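Local coordinates for uncharacterized protein (PDB 3FOJ), which is of unknown function but consists largely of a rhodanese-like domain, a fold that in relatives often carries out sulfur transfer, at residues Asn56-Ile61 against Asn82-Glu87. Numbering follows the deposited sequence.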
ATOM      1  N   ASN A  56      -0.230  -3.829  16.073  1.00 14.42           N
ATOM      2  CA  ASN A  56      -1.643  -3.844  16.436  1.00 15.18           C
ATOM      3  C   ASN A  56      -2.531  -3.326  15.307  1.00 14.92           C
ATOM      4  O   ASN A  56      -3.757  -3.328  15.418  1.00 15.07           O
ATOM      5  CB  ASN A  56      -1.849  -2.997  17.696  1.00 15.03           C
ATOM      6  CG  ASN A  56      -3.026  -3.464  18.533  1.00 16.73           C
ATOM      7  OD1 ASN A  56      -3.133  -4.645  18.874  1.00 17.97           O
ATOM      8  ND2 ASN A  56      -3.907  -2.536  18.883  1.00 18.61           N
ATOM      9  N   GLU A  57      -1.909  -2.899  14.212  1.00 13.91           N
ATOM     10  CA  GLU A  57      -2.648  -2.352  13.080  1.00 14.40           C
ATOM     11  C   GLU A  57      -2.481  -3.158  11.798  1.00 13.64           C
ATOM     12  O   GLU A  57      -1.686  -4.094  11.734  1.00 13.66           O
ATOM     13  CB  GLU A  57      -2.208  -0.909  12.838  1.00 17.00           C
ATOM     14  CG  GLU A  57      -2.393  -0.009  14.052  1.00 21.46           C
ATOM     15  CD  GLU A  57      -1.746   1.349  13.880  1.00 24.35           C
ATOM     16  OE1 GLU A  57      -2.078   2.051  12.905  1.00 27.90           O
ATOM     17  OE2 GLU A  57      -0.901   1.717  14.725  1.00 27.17           O
ATOM     18  N   THR A  58      -3.244  -2.775  10.778  1.00 12.68           N
ATOM     19  CA  THR A  58      -3.197  -3.442   9.480  1.00 11.91           C
ATOM     20  C   THR A  58      -2.788  -2.442   8.408  1.00 10.51           C
ATOM     21  O   THR A  58      -3.179  -1.278   8.449  1.00 10.81           O
ATOM     22  CB  THR A  58      -4.563  -4.046   9.121  1.00 12.50           C
ATOM     23  OG1 THR A  58      -4.948  -4.971  10.144  1.00 16.43           O
ATOM     24  CG2 THR A  58      -4.494  -4.781   7.784  1.00 13.58           C
ATOM     25  N   TYR A  59      -1.998  -2.905   7.444  1.00 10.13           N
ATOM     26  CA  TYR A  59      -1.516  -2.039   6.377  1.00  9.96           C
ATOM     27  C   TYR A  59      -1.863  -2.551   4.985  1.00  8.89           C
ATOM     28  O   TYR A  59      -1.680  -3.730   4.681  1.00 10.56           O
ATOM     29  CB  TYR A  59       0.001  -1.872   6.500  1.00  9.90           C
ATOM     30  CG  TYR A  59       0.424  -1.242   7.803  1.00  9.82           C
ATOM     31  CD1 TYR A  59       0.483  -1.989   8.986  1.00  9.57           C
ATOM     32  CD2 TYR A  59       0.710   0.119   7.871  1.00 10.20           C
ATOM     33  CE1 TYR A  59       0.815  -1.384  10.200  1.00 10.31           C
ATOM     34  CE2 TYR A  59       1.035   0.729   9.066  1.00 10.81           C
ATOM     35  CZ  TYR A  59       1.086  -0.022  10.228  1.00 12.17           C
ATOM     36  OH  TYR A  59       1.396   0.607  11.411  1.00 11.88           O
ATOM     37  N   TYR A  60      -2.363  -1.644   4.149  1.00  7.94           N
ATOM     38  CA  TYR A  60      -2.726  -1.971   2.778  1.00  7.51           C
ATOM     39  C   TYR A  60      -1.546  -1.562   1.910  1.00  7.91           C
ATOM     40  O   TYR A  60      -1.132  -0.408   1.918  1.00  9.38           O
ATOM     41  CB  TYR A  60      -4.008  -1.231   2.384  1.00  8.92           C
ATOM     42  CG  TYR A  60      -5.216  -1.709   3.164  1.00  9.50           C
ATOM     43  CD1 TYR A  60      -5.479  -1.235   4.450  1.00 12.61           C
ATOM     44  CD2 TYR A  60      -6.069  -2.676   2.633  1.00 10.73           C
ATOM     45  CE1 TYR A  60      -6.569  -1.724   5.193  1.00 11.21           C
ATOM     46  CE2 TYR A  60      -7.150  -3.167   3.364  1.00 11.75           C
ATOM     47  CZ  TYR A  60      -7.395  -2.690   4.635  1.00 12.19           C
ATOM     48  OH  TYR A  60      -8.468  -3.182   5.345  1.00 13.45           O
ATOM     49  N   ILE A  61      -1.008  -2.521   1.165  1.00  7.05           N
ATOM     50  CA  ILE A  61       0.176  -2.293   0.345  1.00  7.70           C
ATOM     51  C   ILE A  61      -0.142  -2.140  -1.133  1.00  8.70           C
ATOM     52  O   ILE A  61      -0.840  -2.969  -1.710  1.00  7.54           O
ATOM     53  CB  ILE A  61       1.161  -3.465   0.523  1.00  6.73           C
ATOM     54  CG1 ILE A  61       1.306  -3.803   2.020  1.00  7.83           C
ATOM     55  CG2 ILE A  61       2.492  -3.139  -0.128  1.00  8.38           C
ATOM     56  CD1 ILE A  61       1.766  -2.649   2.910  1.00  8.84           C
ATOM     57  N   ASN A  82       0.502  -7.254   9.959  1.00 12.83           N
ATOM     58  CA  ASN A  82      -0.779  -7.509   9.309  1.00 12.60           C
ATOM     59  C   ASN A  82      -0.833  -6.673   8.040  1.00 10.81           C
ATOM     60  O   ASN A  82      -0.881  -5.447   8.102  1.00 11.63           O
ATOM     61  CB  ASN A  82      -1.938  -7.123  10.227  1.00 15.71           C
ATOM     62  CG  ASN A  82      -1.844  -7.783  11.582  1.00 20.29           C
ATOM     63  OD1 ASN A  82      -1.345  -7.191  12.543  1.00 23.30           O
ATOM     64  ND2 ASN A  82      -2.303  -9.025  11.665  1.00 19.83           N
ATOM     65  N   ALA A  83      -0.831  -7.337   6.889  1.00 10.01           N
ATOM     66  CA  ALA A  83      -0.850  -6.631   5.613  1.00  9.51           C
ATOM     67  C   ALA A  83      -1.846  -7.215   4.618  1.00 10.62           C
ATOM     68  O   ALA A  83      -2.124  -8.412   4.626  1.00 11.88           O
ATOM     69  CB  ALA A  83       0.544  -6.630   5.008  1.00 10.39           C
ATOM     70  N   VAL A  84      -2.364  -6.345   3.759  1.00  8.78           N
ATOM     71  CA  VAL A  84      -3.337  -6.715   2.741  1.00  8.53           C
ATOM     72  C   VAL A  84      -2.891  -6.137   1.404  1.00  8.68           C
ATOM     73  O   VAL A  84      -2.518  -4.969   1.321  1.00  8.25           O
ATOM     74  CB  VAL A  84      -4.732  -6.160   3.090  1.00  8.22           C
ATOM     75  CG1 VAL A  84      -5.745  -6.600   2.043  1.00  8.74           C
ATOM     76  CG2 VAL A  84      -5.145  -6.634   4.480  1.00  7.56           C
ATOM     77  N   ASN A  85      -2.927  -6.956   0.358  1.00  7.86           N
ATOM     78  CA  ASN A  85      -2.513  -6.500  -0.961  1.00  9.64           C
ATOM     79  C   ASN A  85      -3.639  -5.778  -1.695  1.00  9.31           C
ATOM     80  O   ASN A  85      -4.803  -6.157  -1.591  1.00 11.29           O
ATOM     81  CB  ASN A  85      -2.048  -7.694  -1.801  1.00 10.77           C
ATOM     82  CG  ASN A  85      -1.420  -7.267  -3.111  1.00 12.57           C
ATOM     83  OD1 ASN A  85      -0.548  -6.406  -3.130  1.00 14.33           O
ATOM     84  ND2 ASN A  85      -1.855  -7.872  -4.210  1.00 13.94           N
ATOM     85  N   VAL A  86      -3.294  -4.718  -2.419  1.00  9.45           N
ATOM     86  CA  VAL A  86      -4.287  -3.996  -3.203  1.00  9.16           C
ATOM     87  C   VAL A  86      -4.111  -4.500  -4.635  1.00 10.43           C
ATOM     88  O   VAL A  86      -3.146  -4.150  -5.319  1.00  9.53           O
ATOM     89  CB  VAL A  86      -4.066  -2.478  -3.160  1.00  9.20           C
ATOM     90  CG1 VAL A  86      -5.137  -1.784  -3.992  1.00 10.21           C
ATOM     91  CG2 VAL A  86      -4.119  -1.986  -1.719  1.00  9.12           C
ATOM     92  N   GLU A  87      -5.041  -5.339  -5.076  1.00  9.74           N
ATOM     93  CA  GLU A  87      -4.967  -5.932  -6.406  1.00 11.98           C
ATOM     94  C   GLU A  87      -4.958  -4.922  -7.549  1.00 11.39           C
ATOM     95  O   GLU A  87      -5.663  -3.915  -7.514  1.00 11.18           O
ATOM     96  CB  GLU A  87      -6.128  -6.909  -6.610  1.00 15.28           C
ATOM     97  CG  GLU A  87      -6.346  -7.867  -5.446  1.00 20.56           C
ATOM     98  CD  GLU A  87      -7.282  -9.010  -5.793  1.00 23.88           C
ATOM     99  OE1 GLU A  87      -8.312  -8.761  -6.458  1.00 25.78           O
ATOM    100  OE2 GLU A  87      -6.993 -10.157  -5.390  1.00 27.59           O
TER
HETATM  101  O   HOH W   1       0.790  -5.100  11.771  1.00 29.32           O
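Tyr59 and Ile61 pair in parallel with Ala83 and Asn85, the axes of strands 58-61 and 82-86 approaching to 4.6 Å and inclined at 26°, within the beta-alpha-beta unit that helix 67-77 completes in the rhodanese-like fold. Four backbone hydrogen bonds make the ladder: Tyr59 N to Asn82 O, Val84 N to Tyr59 O, Ile61 N to Val84 O (2.9 Å, the straightest at 169°) and Val86 N to Ile61 O, somewhat longer at 3.1 Å. Beside Glu57 and Asn82, a water donates to Glu57 O and accepts from Asn82 N, bridging the two backbones next to the Tyr59 N to Asn82 O bond.

On the face of Thr58, Tyr60 and Val84, the Tyr60 side chain runs beside that of Val84 and points the same way. Tyr60 CG stands beside its own backbone N (chi1 -67°), which brings Tyr60 CD2 to 3.8 Å from Val84 CB. The CG2 branch of Val84 meets Thr58 CG2 at 3.8 Å, and Ile4 of strand 3-4, which adjoins 82-86, also packs on Tyr60 and Val84.

The face of Ile61 and Ala83 is turned to helix 67-77, whose Val73 and Leu76 touch Ile61, while Ser69 OG is hydrogen-bonded to Asn85 OD1. Here the Tyr59 ring presents its edge to the backbone, with Asn82 O near the ring plane, 3.8 Å from Tyr59 CD1.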